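Side-chain contacts in Slr0280 protein (PDB 5H3K), which is of unknown function but carries a phosphodiester glycosidase (NAGPA) family region, so it may act on sugar phosphodiesters: residues 62-67 / 86-91; 381-386 / 510-515; 387-390 / 396-399. One frame throughout, in Å; residues are numbered along the deposited sequence.

Interaction 1: residues 62-67 / 86-91; sequences SYPVAW and MQFLGL
Helix 82-89 follows the hairpin of strands 61-72 and 75-81, and here its last turn packs back on the first of those strands. Phe-88 does the work from the helix side, and Tyr-63, Pro-64 and Val-65 receive its ring. The backbones stay apart, with the CA atoms of Tyr-63 and Phe-88 at 7.5 Å. The CB of Phe-88 points toward the strand, and with CG anti to the carbonyl carbon (chi1 -68°) the ring lies against all three residues. Each meets a different part of it. Tyr-63 CB lies 3.6 Å from Phe-88 CD1, and Tyr-63 CD2 is close to both CD1 and CE1. The two aromatic planes make 39°, with centroids 5.6 Å apart, so the pair is neither a parallel stack nor a T-shape. Pro-64 comes in at about a right angle and sets its CD 3.9 Å from Phe-88 CZ. Val-65 passes alongside in the opposite direction. Its CG2 branch, anti to the carbonyl carbon, lies 3.6 Å from Phe-88 CD2. Gln-178 of strand 177-182 touches both Tyr-63 and Phe-88. Pro-64 O, 3.9 Å from Phe-88 CE2, accepts a hydrogen bond from Gln-589 NE2. Were Phe-88 replaced by an alanine, a gap would probably open beside Pro-64 and Val-65 CG2, and the Tyr-63 ring would lose this aromatic contact. The join between these two segments is therefore mainly apolar, made by van der Waals contact and shape rather than by directed bonds.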
ATOM      1  N   SER A  62      -9.668  -3.856  21.220  1.00 18.57           N
ATOM      2  CA  SER A  62      -9.481  -4.706  20.047  1.00 15.20           C
ATOM      3  C   SER A  62      -8.498  -4.090  19.067  1.00 16.74           C
ATOM      4  O   SER A  62      -8.504  -2.871  18.844  1.00 14.23           O
ATOM      5  CB  SER A  62     -10.810  -4.969  19.342  1.00 19.23           C
ATOM      6  OG  SER A  62     -11.673  -5.722  20.173  1.00 29.82           O
ATOM      7  N   TYR A  63      -7.658  -4.941  18.486  1.00 12.85           N
ATOM      8  CA  TYR A  63      -6.660  -4.517  17.506  1.00  9.43           C
ATOM      9  C   TYR A  63      -6.779  -5.403  16.267  1.00 12.88           C
ATOM     10  O   TYR A  63      -7.155  -6.569  16.375  1.00 10.75           O
ATOM     11  CB  TYR A  63      -5.261  -4.611  18.119  1.00 12.10           C
ATOM     12  CG  TYR A  63      -5.097  -3.756  19.347  1.00 15.07           C
ATOM     13  CD1 TYR A  63      -5.212  -4.301  20.622  1.00 15.33           C
ATOM     14  CD2 TYR A  63      -4.849  -2.396  19.235  1.00 14.74           C
ATOM     15  CE1 TYR A  63      -5.071  -3.510  21.759  1.00 16.82           C
ATOM     16  CE2 TYR A  63      -4.707  -1.601  20.356  1.00 16.64           C
ATOM     17  CZ  TYR A  63      -4.813  -2.161  21.616  1.00 18.08           C
ATOM     18  OH  TYR A  63      -4.669  -1.365  22.731  1.00 18.38           O
ATOM     19  N   PRO A  64      -6.504  -4.842  15.077  1.00 10.03           N
ATOM     20  CA  PRO A  64      -6.629  -5.587  13.817  1.00 11.77           C
ATOM     21  C   PRO A  64      -5.464  -6.560  13.619  1.00 12.65           C
ATOM     22  O   PRO A  64      -4.407  -6.176  13.116  1.00 12.87           O
ATOM     23  CB  PRO A  64      -6.580  -4.485  12.760  1.00 13.34           C
ATOM     24  CG  PRO A  64      -5.721  -3.400  13.407  1.00 11.41           C
ATOM     25  CD  PRO A  64      -6.081  -3.442  14.870  1.00 13.28           C
ATOM     26  N   VAL A  65      -5.656  -7.808  14.037  1.00 10.08           N
ATOM     27  CA  VAL A  65      -4.652  -8.851  13.869  1.00 10.74           C
ATOM     28  C   VAL A  65      -5.341 -10.130  13.400  1.00 12.65           C
ATOM     29  O   VAL A  65      -6.276 -10.606  14.054  1.00 14.13           O
ATOM     30  CB  VAL A  65      -3.893  -9.157  15.184  1.00  9.93           C
ATOM     31  CG1 VAL A  65      -2.945 -10.344  14.983  1.00  9.98           C
ATOM     32  CG2 VAL A  65      -3.126  -7.940  15.673  1.00 10.12           C
ATOM     33  N   ALA A  66      -4.890 -10.687  12.277  1.00  9.16           N
ATOM     34  CA  ALA A  66      -5.464 -11.940  11.795  1.00 12.40           C
ATOM     35  C   ALA A  66      -5.049 -13.092  12.710  1.00 10.29           C
ATOM     36  O   ALA A  66      -3.889 -13.188  13.120  1.00 10.85           O
ATOM     37  CB  ALA A  66      -5.019 -12.213  10.358  1.00 13.64           C
ATOM     38  N   TRP A  67      -5.996 -13.967  13.030  1.00  9.93           N
ATOM     39  CA  TRP A  67      -5.683 -15.158  13.810  1.00 13.01           C
ATOM     40  C   TRP A  67      -6.463 -16.353  13.286  1.00 14.83           C
ATOM     41  O   TRP A  67      -7.497 -16.205  12.617  1.00 12.94           O
ATOM     42  CB  TRP A  67      -5.980 -14.938  15.301  1.00  9.29           C
ATOM     43  CG  TRP A  67      -7.414 -14.680  15.552  1.00 13.97           C
ATOM     44  CD1 TRP A  67      -8.040 -13.471  15.551  1.00 10.69           C
ATOM     45  CD2 TRP A  67      -8.425 -15.659  15.832  1.00 13.90           C
ATOM     46  NE1 TRP A  67      -9.380 -13.635  15.808  1.00 15.61           N
ATOM     47  CE2 TRP A  67      -9.641 -14.968  15.987  1.00 15.62           C
ATOM     48  CE3 TRP A  67      -8.417 -17.051  15.967  1.00 13.60           C
ATOM     49  CZ2 TRP A  67     -10.843 -15.624  16.269  1.00 18.30           C
ATOM     50  CZ3 TRP A  67      -9.611 -17.699  16.251  1.00 15.75           C
ATOM     51  CH2 TRP A  67     -10.806 -16.985  16.391  1.00 14.60           C
ATOM     52  N   MET A  86       3.997  -9.082  15.315  1.00  9.83           N
ATOM     53  CA  MET A  86       5.142  -8.203  15.461  1.00  9.98           C
ATOM     54  C   MET A  86       4.706  -6.839  15.976  1.00 12.73           C
ATOM     55  O   MET A  86       5.301  -6.295  16.915  1.00 11.55           O
ATOM     56  CB  MET A  86       5.863  -8.055  14.120  1.00  8.94           C
ATOM     57  CG  MET A  86       7.135  -7.220  14.199  1.00 12.43           C
ATOM     58  SD  MET A  86       7.961  -7.051  12.602  1.00 15.65           S
ATOM     59  CE  MET A  86       6.752  -6.053  11.708  1.00 20.67           C
ATOM     60  N   GLN A  87       3.641  -6.303  15.390  1.00  9.85           N
ATOM     61  CA  GLN A  87       3.259  -4.924  15.665  1.00 10.52           C
ATOM     62  C   GLN A  87       2.383  -4.728  16.879  1.00 10.88           C
ATOM     63  O   GLN A  87       2.399  -3.658  17.479  1.00 13.23           O
ATOM     64  CB  GLN A  87       2.613  -4.295  14.436  1.00  7.78           C
ATOM     65  CG  GLN A  87       3.651  -3.959  13.397  1.00 12.93           C
ATOM     66  CD  GLN A  87       3.068  -3.319  12.182  1.00 18.47           C
ATOM     67  OE1 GLN A  87       2.158  -2.487  12.266  1.00 23.92           O
ATOM     68  NE2 GLN A  87       3.583  -3.701  11.029  1.00 19.64           N
ATOM     69  N   PHE A  88       1.627  -5.751  17.248  1.00 11.23           N
ATOM     70  CA  PHE A  88       0.673  -5.604  18.339  1.00  9.71           C
ATOM     71  C   PHE A  88       1.009  -6.413  19.587  1.00 10.91           C
ATOM     72  O   PHE A  88       0.475  -6.138  20.663  1.00 13.82           O
ATOM     73  CB  PHE A  88      -0.741  -5.889  17.833  1.00  9.05           C
ATOM     74  CG  PHE A  88      -1.251  -4.843  16.868  1.00  9.93           C
ATOM     75  CD1 PHE A  88      -1.887  -3.698  17.333  1.00 13.14           C
ATOM     76  CD2 PHE A  88      -1.084  -5.002  15.501  1.00  9.43           C
ATOM     77  CE1 PHE A  88      -2.363  -2.738  16.445  1.00 15.51           C
ATOM     78  CE2 PHE A  88      -1.550  -4.052  14.610  1.00 12.16           C
ATOM     79  CZ  PHE A  88      -2.191  -2.912  15.082  1.00 13.06           C
ATOM     80  N   LEU A  89       1.906  -7.387  19.460  1.00 10.76           N
ATOM     81  CA  LEU A  89       2.405  -8.109  20.635  1.00 11.59           C
ATOM     82  C   LEU A  89       3.832  -7.697  20.984  1.00 11.45           C
ATOM     83  O   LEU A  89       4.236  -7.789  22.145  1.00 11.65           O
ATOM     84  CB  LEU A  89       2.348  -9.622  20.443  1.00 13.32           C
ATOM     85  CG  LEU A  89       1.019 -10.264  20.062  1.00 15.83           C
ATOM     86  CD1 LEU A  89       1.116 -11.763  20.254  1.00 17.57           C
ATOM     87  CD2 LEU A  89      -0.132  -9.678  20.871  1.00 20.74           C
ATOM     88  N   GLY A  90       4.592  -7.255  19.982  1.00  8.32           N
ATOM     89  CA  GLY A  90       5.988  -6.902  20.161  1.00  9.49           C
ATOM     90  C   GLY A  90       6.981  -8.026  19.896  1.00 13.40           C
ATOM     91  O   GLY A  90       8.122  -7.954  20.345  1.00 12.68           O
ATOM     92  N   LEU A  91       6.569  -9.058  19.163  1.00 10.14           N
ATOM     93  CA  LEU A  91       7.511 -10.116  18.780  1.00 11.81           C
ATOM     94  C   LEU A  91       8.574  -9.587  17.828  1.00 13.51           C
ATOM     95  O   LEU A  91       8.247  -8.978  16.812  1.00 15.39           O
ATOM     96  CB  LEU A  91       6.800 -11.266  18.067  1.00 12.15           C
ATOM     97  CG  LEU A  91       5.661 -12.047  18.704  1.00 15.74           C
ATOM     98  CD1 LEU A  91       5.445 -13.356  17.932  1.00 14.65           C
ATOM     99  CD2 LEU A  91       5.883 -12.311  20.186  1.00 17.14           C
TER

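Interaction 2: residues 381-386 / 510-515; sequences FGRLSL and RMVLNA
The two backbones stay well apart, with the CA atoms of Arg-383 and Asn-514 still 10.8 Å from each other, and the long side chain of Arg-383 spans the distance. Its chain is extended from CG to NE (chi2 -170°, chi3 177°), which carries the guanidinium across to the loop after strand 510-511. NH2 does the touching. It lies 3.0 Å from Val-512 O, which sits at the edge of the guanidinium, near its plane. Water 1 is also at the edge and in plane. It accepts from Arg-383 NH2 at 2.9 Å and from Asn-514 N, also at 2.9 Å, and so links the side chain to the loop backbone. Val-512 adds an apolar flank, its CG2 standing 4.0 Å from Arg-383 NH2. Asn-514 comes near with CB, at an oblique approach to the guanidinium. Its amide is used within its own loop, where OD1 accepts from the backbone N of Gly-517. A second nitrogen is held as well: Arg-383 NE forms a salt bridge with Glu-518 OE2, outside the two segments. Bonds at both NE and NH2 should limit turning of the flat group. The carboxylate probably offsets much of the arginine's charge at this surface contact. On the far side of Val-512, CG1 lies 3.3 Å above one face of the Arg-510 guanidinium, offset toward its rim. An arginine side chain and one water thus link strand 379-392 of one sheet to the loop after 510-511, an outermost strand of another, within the phosphodiester glycosidase family region.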
ATOM      1  N   PHE A 381       7.229  -1.766 -19.331  1.00  6.66           N
ATOM      2  CA  PHE A 381       7.252  -0.414 -18.772  1.00  7.57           C
ATOM      3  C   PHE A 381       7.323   0.551 -19.942  1.00  9.37           C
ATOM      4  O   PHE A 381       7.904   0.231 -20.990  1.00 10.84           O
ATOM      5  CB  PHE A 381       8.498  -0.193 -17.898  1.00  5.06           C
ATOM      6  CG  PHE A 381       8.488  -0.930 -16.568  1.00  7.20           C
ATOM      7  CD1 PHE A 381       8.647  -2.314 -16.510  1.00  7.49           C
ATOM      8  CD2 PHE A 381       8.411  -0.221 -15.372  1.00  5.81           C
ATOM      9  CE1 PHE A 381       8.675  -2.990 -15.278  1.00  6.59           C
ATOM     10  CE2 PHE A 381       8.450  -0.880 -14.141  1.00  5.81           C
ATOM     11  CZ  PHE A 381       8.582  -2.274 -14.097  1.00  5.15           C
ATOM     12  N   GLY A 382       6.764   1.746 -19.779  1.00  5.65           N
ATOM     13  CA  GLY A 382       6.873   2.739 -20.831  1.00  7.23           C
ATOM     14  C   GLY A 382       6.059   3.952 -20.479  1.00  9.61           C
ATOM     15  O   GLY A 382       5.515   4.025 -19.386  1.00 10.45           O
ATOM     16  N   ARG A 383       5.977   4.903 -21.399  1.00  6.34           N
ATOM     17  CA  ARG A 383       5.151   6.083 -21.187  1.00  7.24           C
ATOM     18  C   ARG A 383       3.885   5.894 -22.004  1.00  6.12           C
ATOM     19  O   ARG A 383       3.924   5.844 -23.236  1.00  7.79           O
ATOM     20  CB  ARG A 383       5.917   7.341 -21.578  1.00  8.62           C
ATOM     21  CG  ARG A 383       7.184   7.491 -20.734  1.00  8.85           C
ATOM     22  CD  ARG A 383       7.837   8.851 -20.916  1.00 13.71           C
ATOM     23  NE  ARG A 383       9.007   9.013 -20.044  1.00 14.55           N
ATOM     24  CZ  ARG A 383      10.240   8.598 -20.343  1.00 14.47           C
ATOM     25  NH1 ARG A 383      10.485   7.979 -21.491  1.00 17.22           N
ATOM     26  NH2 ARG A 383      11.231   8.801 -19.486  1.00 13.63           N
ATOM     27  N   LEU A 384       2.766   5.758 -21.302  1.00  4.52           N
ATOM     28  CA  LEU A 384       1.553   5.220 -21.891  1.00  5.50           C
ATOM     29  C   LEU A 384       0.559   6.300 -22.323  1.00  5.43           C
ATOM     30  O   LEU A 384       0.285   7.256 -21.597  1.00  5.74           O
ATOM     31  CB  LEU A 384       0.893   4.258 -20.895  1.00  3.86           C
ATOM     32  CG  LEU A 384      -0.511   3.744 -21.219  1.00  6.69           C
ATOM     33  CD1 LEU A 384      -0.459   2.809 -22.422  1.00  7.04           C
ATOM     34  CD2 LEU A 384      -1.085   3.049 -19.986  1.00  5.35           C
ATOM     35  N   SER A 385       0.014   6.144 -23.519  1.00  5.93           N
ATOM     36  CA  SER A 385      -1.148   6.938 -23.902  1.00  7.75           C
ATOM     37  C   SER A 385      -2.182   6.018 -24.540  1.00  9.08           C
ATOM     38  O   SER A 385      -1.856   4.942 -25.040  1.00  7.37           O
ATOM     39  CB  SER A 385      -0.765   8.091 -24.831  1.00 10.53           C
ATOM     40  OG  SER A 385      -0.212   7.586 -26.027  1.00 19.00           O
ATOM     41  N   LEU A 386      -3.439   6.434 -24.492  1.00  9.33           N
ATOM     42  CA  LEU A 386      -4.513   5.622 -25.041  1.00  7.60           C
ATOM     43  C   LEU A 386      -5.370   6.552 -25.860  1.00 10.96           C
ATOM     44  O   LEU A 386      -5.705   7.636 -25.401  1.00 10.82           O
ATOM     45  CB  LEU A 386      -5.351   5.026 -23.911  1.00  7.05           C
ATOM     46  CG  LEU A 386      -6.654   4.336 -24.319  1.00  8.94           C
ATOM     47  CD1 LEU A 386      -6.347   3.020 -25.018  1.00  9.84           C
ATOM     48  CD2 LEU A 386      -7.572   4.121 -23.109  1.00 10.19           C
ATOM     49  N   ARG A 510      19.014   1.929 -17.645  1.00 16.55           N
ATOM     50  CA  ARG A 510      19.452   3.318 -17.724  1.00 19.04           C
ATOM     51  C   ARG A 510      18.521   4.337 -17.060  1.00 18.26           C
ATOM     52  O   ARG A 510      17.300   4.140 -16.967  1.00 15.17           O
ATOM     53  CB  ARG A 510      19.851   3.732 -19.155  1.00 25.90           C
ATOM     54  CG  ARG A 510      18.741   3.769 -20.183  1.00 24.88           C
ATOM     55  CD  ARG A 510      19.205   4.498 -21.457  1.00 36.35           C
ATOM     56  NE  ARG A 510      19.383   5.934 -21.229  1.00 45.21           N
ATOM     57  CZ  ARG A 510      18.525   6.874 -21.622  1.00 43.80           C
ATOM     58  NH1 ARG A 510      17.424   6.538 -22.289  1.00 43.77           N
ATOM     59  NH2 ARG A 510      18.770   8.154 -21.354  1.00 40.62           N
ATOM     60  N   MET A 511      19.125   5.417 -16.575  1.00 15.32           N
ATOM     61  CA  MET A 511      18.385   6.470 -15.894  1.00 16.27           C
ATOM     62  C   MET A 511      17.670   7.279 -16.948  1.00 17.95           C
ATOM     63  O   MET A 511      18.305   7.822 -17.853  1.00 17.67           O
ATOM     64  CB  MET A 511      19.343   7.362 -15.114  1.00 16.78           C
ATOM     65  CG  MET A 511      20.158   6.616 -14.096  1.00 21.22           C
ATOM     66  SD  MET A 511      19.127   5.987 -12.750  1.00 27.73           S
ATOM     67  CE  MET A 511      20.168   6.413 -11.337  1.00 22.57           C
ATOM     68  N   VAL A 512      16.345   7.344 -16.858  1.00 10.75           N
ATOM     69  CA  VAL A 512      15.567   7.982 -17.919  1.00 13.93           C
ATOM     70  C   VAL A 512      14.629   9.062 -17.408  1.00 11.01           C
ATOM     71  O   VAL A 512      13.774   9.535 -18.155  1.00 13.22           O
ATOM     72  CB  VAL A 512      14.750   6.957 -18.751  1.00 13.51           C
ATOM     73  CG1 VAL A 512      15.680   6.009 -19.500  1.00 14.22           C
ATOM     74  CG2 VAL A 512      13.789   6.173 -17.852  1.00 10.22           C
ATOM     75  N   LEU A 513      14.799   9.466 -16.151  1.00 11.92           N
ATOM     76  CA  LEU A 513      13.970  10.521 -15.565  1.00 10.50           C
ATOM     77  C   LEU A 513      13.835  11.754 -16.460  1.00 12.81           C
ATOM     78  O   LEU A 513      14.824  12.380 -16.850  1.00 12.38           O
ATOM     79  CB  LEU A 513      14.508  10.934 -14.187  1.00 11.42           C
ATOM     80  CG  LEU A 513      13.845  12.114 -13.480  1.00 11.78           C
ATOM     81  CD1 LEU A 513      12.394  11.804 -13.177  1.00 12.27           C
ATOM     82  CD2 LEU A 513      14.591  12.466 -12.187  1.00 11.23           C
ATOM     83  N   ASN A 514      12.593  12.076 -16.803  1.00 10.60           N
ATOM     84  CA  ASN A 514      12.272  13.291 -17.534  1.00 12.31           C
ATOM     85  C   ASN A 514      10.939  13.776 -17.033  1.00 11.98           C
ATOM     86  O   ASN A 514       9.907  13.571 -17.679  1.00  8.77           O
ATOM     87  CB  ASN A 514      12.222  13.052 -19.042  1.00 10.66           C
ATOM     88  CG  ASN A 514      11.888  14.325 -19.823  1.00 14.61           C
ATOM     89  OD1 ASN A 514      11.705  15.398 -19.242  1.00 12.67           O
ATOM     90  ND2 ASN A 514      11.801  14.207 -21.142  1.00 17.30           N
ATOM     91  N   ALA A 515      10.953  14.394 -15.856  1.00 11.13           N
ATOM     92  CA  ALA A 515       9.711  14.771 -15.208  1.00  9.57           C
ATOM     93  C   ALA A 515       8.991  15.859 -15.998  1.00 12.08           C
ATOM     94  O   ALA A 515       7.764  15.911 -16.018  1.00  9.59           O
ATOM     95  CB  ALA A 515       9.964  15.214 -13.782  1.00  8.86           C
TER
HETATM   96  O   HOH W   1      10.608   9.945 -16.870  1.00  8.43           O

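Interaction 3: residues 387-390 / 396-399; sequences SEII and QRLT
The guanidinium of Arg-397 lies flat over Ile-389. The methyl CG2 of Ile-389 stands 3.5 Å above one face, over its centre, and 3.6 Å from Arg-397 CZ. A bend at chi3 (137°) folds the arginine chain over this methyl. On the same face of the sheet, Ile-389 runs side by side with Thr-399, and its CD1 is 3.6 Å from Thr-399 CG2. Ile-389 and Thr-399 form a non-hydrogen-bonded antiparallel pair. Ile-390 and Leu-398 form the next, hydrogen-bonded pair. Ile-390 N gives to Leu-398 O at 2.7 Å, nearly straight at 170°. Leu-398 N returns a bond to Ile-390 O, also at 2.7 Å, in the carbonyl plane. On the other face of the sheet the CB atoms of Ile-390 and Leu-398 are 4.3 Å apart. There Leu-398 touches Ile-470, Pro-471 and Leu-475, and Ile-390 touches Leu-481. Glu-388 forms a salt bridge with Arg-414 of strand 411-415. The contact is part of the antiparallel hairpin of strands 379-392 and 397-403, which has strand 481-488 beside its first strand and strand 411-415 beside its second.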
ATOM      1  N   SER A 387      -5.695   6.167 -27.086  1.00 11.70           N
ATOM      2  CA  SER A 387      -6.693   6.920 -27.829  1.00 16.35           C
ATOM      3  C   SER A 387      -7.809   5.974 -28.227  1.00 11.09           C
ATOM      4  O   SER A 387      -7.560   4.820 -28.588  1.00 13.71           O
ATOM      5  CB  SER A 387      -6.089   7.621 -29.052  1.00 21.04           C
ATOM      6  OG  SER A 387      -5.639   6.687 -30.010  1.00 23.81           O
ATOM      7  N   GLU A 388      -9.045   6.452 -28.122  1.00 13.90           N
ATOM      8  CA  GLU A 388     -10.190   5.669 -28.557  1.00  9.41           C
ATOM      9  C   GLU A 388     -10.771   6.326 -29.786  1.00 13.27           C
ATOM     10  O   GLU A 388     -11.081   7.514 -29.763  1.00 13.73           O
ATOM     11  CB  GLU A 388     -11.255   5.614 -27.462  1.00 12.16           C
ATOM     12  CG  GLU A 388     -10.759   4.989 -26.159  1.00 12.70           C
ATOM     13  CD  GLU A 388     -11.875   4.705 -25.178  1.00 11.27           C
ATOM     14  OE1 GLU A 388     -12.505   5.669 -24.679  1.00 15.99           O
ATOM     15  OE2 GLU A 388     -12.125   3.509 -24.913  1.00 13.84           O
ATOM     16  N   ILE A 389     -10.904   5.555 -30.859  1.00 13.10           N
ATOM     17  CA  ILE A 389     -11.584   6.040 -32.057  1.00 15.94           C
ATOM     18  C   ILE A 389     -13.046   5.647 -31.972  1.00 10.49           C
ATOM     19  O   ILE A 389     -13.375   4.467 -31.810  1.00 12.25           O
ATOM     20  CB  ILE A 389     -10.988   5.448 -33.338  1.00 18.64           C
ATOM     21  CG1 ILE A 389      -9.507   5.815 -33.437  1.00 19.98           C
ATOM     22  CG2 ILE A 389     -11.745   5.967 -34.554  1.00 17.35           C
ATOM     23  CD1 ILE A 389      -9.260   7.280 -33.195  1.00 19.82           C
ATOM     24  N   ILE A 390     -13.918   6.644 -32.048  1.00 11.09           N
ATOM     25  CA  ILE A 390     -15.347   6.397 -32.079  1.00 12.88           C
ATOM     26  C   ILE A 390     -15.802   6.564 -33.524  1.00 13.91           C
ATOM     27  O   ILE A 390     -15.620   7.635 -34.103  1.00 13.63           O
ATOM     28  CB  ILE A 390     -16.102   7.404 -31.208  1.00 11.97           C
ATOM     29  CG1 ILE A 390     -15.568   7.381 -29.772  1.00 12.09           C
ATOM     30  CG2 ILE A 390     -17.613   7.126 -31.236  1.00 14.65           C
ATOM     31  CD1 ILE A 390     -16.283   8.366 -28.844  1.00 12.30           C
ATOM     32  N   GLN A 396     -18.022   8.342 -40.055  1.00 15.62           N
ATOM     33  CA  GLN A 396     -17.312   9.458 -39.423  1.00 17.66           C
ATOM     34  C   GLN A 396     -16.529   8.982 -38.200  1.00 20.68           C
ATOM     35  O   GLN A 396     -16.943   8.044 -37.514  1.00 15.82           O
ATOM     36  CB  GLN A 396     -18.285  10.550 -38.971  1.00 17.76           C
ATOM     37  CG  GLN A 396     -18.700  11.556 -40.034  1.00 25.56           C
ATOM     38  CD  GLN A 396     -20.158  11.964 -39.892  1.00 25.90           C
ATOM     39  OE1 GLN A 396     -21.055  11.259 -40.363  1.00 38.45           O
ATOM     40  NE2 GLN A 396     -20.407  13.084 -39.229  1.00 27.16           N
ATOM     41  N   ARG A 397     -15.405   9.638 -37.924  1.00 21.68           N
ATOM     42  CA  ARG A 397     -14.571   9.263 -36.786  1.00 19.98           C
ATOM     43  C   ARG A 397     -14.413  10.410 -35.795  1.00 19.93           C
ATOM     44  O   ARG A 397     -14.250  11.560 -36.189  1.00 22.04           O
ATOM     45  CB  ARG A 397     -13.190   8.818 -37.272  1.00 18.51           C
ATOM     46  CG  ARG A 397     -13.196   7.548 -38.086  1.00 17.86           C
ATOM     47  CD  ARG A 397     -11.807   7.204 -38.547  1.00 25.30           C
ATOM     48  NE  ARG A 397     -11.564   5.775 -38.385  1.00 36.35           N
ATOM     49  CZ  ARG A 397     -10.471   5.250 -37.838  1.00 31.76           C
ATOM     50  NH1 ARG A 397      -9.492   6.034 -37.405  1.00 29.78           N
ATOM     51  NH2 ARG A 397     -10.359   3.930 -37.726  1.00 32.74           N
ATOM     52  N   LEU A 398     -14.457  10.085 -34.505  1.00 17.35           N
ATOM     53  CA  LEU A 398     -14.082  11.036 -33.470  1.00 12.72           C
ATOM     54  C   LEU A 398     -12.993  10.378 -32.630  1.00 13.56           C
ATOM     55  O   LEU A 398     -12.994   9.153 -32.453  1.00 14.42           O
ATOM     56  CB  LEU A 398     -15.275  11.375 -32.569  1.00 16.13           C
ATOM     57  CG  LEU A 398     -16.462  12.135 -33.164  1.00 21.43           C
ATOM     58  CD1 LEU A 398     -17.626  12.193 -32.168  1.00 19.07           C
ATOM     59  CD2 LEU A 398     -16.034  13.533 -33.577  1.00 16.54           C
ATOM     60  N   THR A 399     -12.066  11.175 -32.112  1.00 14.59           N
ATOM     61  CA  THR A 399     -11.036  10.627 -31.233  1.00 12.27           C
ATOM     62  C   THR A 399     -11.300  11.112 -29.820  1.00 15.77           C
ATOM     63  O   THR A 399     -11.402  12.315 -29.578  1.00 14.16           O
ATOM     64  CB  THR A 399      -9.619  11.042 -31.641  1.00 19.92           C
ATOM     65  OG1 THR A 399      -9.395  12.402 -31.254  1.00 30.81           O
ATOM     66  CG2 THR A 399      -9.426  10.896 -33.141  1.00 14.60           C
TER

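Overall arrangement
Interaction 1 comes first along the chain and lies apart from the others. Its centre is about 40 Å from that of interaction 2 and about 53 Å from that of interaction 3, on the opposite side of the chain's centre. Interactions 2 and 3 both use strand 379-392, and segments 381-386 and 387-390 run on directly. Their centres are about 25 Å apart. Interaction 3 closes a short hairpin within one sheet. Interaction 2 then spans a long stretch of sequence that includes that hairpin, and ties the strand to the loop after 510-511, an outermost strand of another sheet. One strand thus serves both local pairing and a link between sheets.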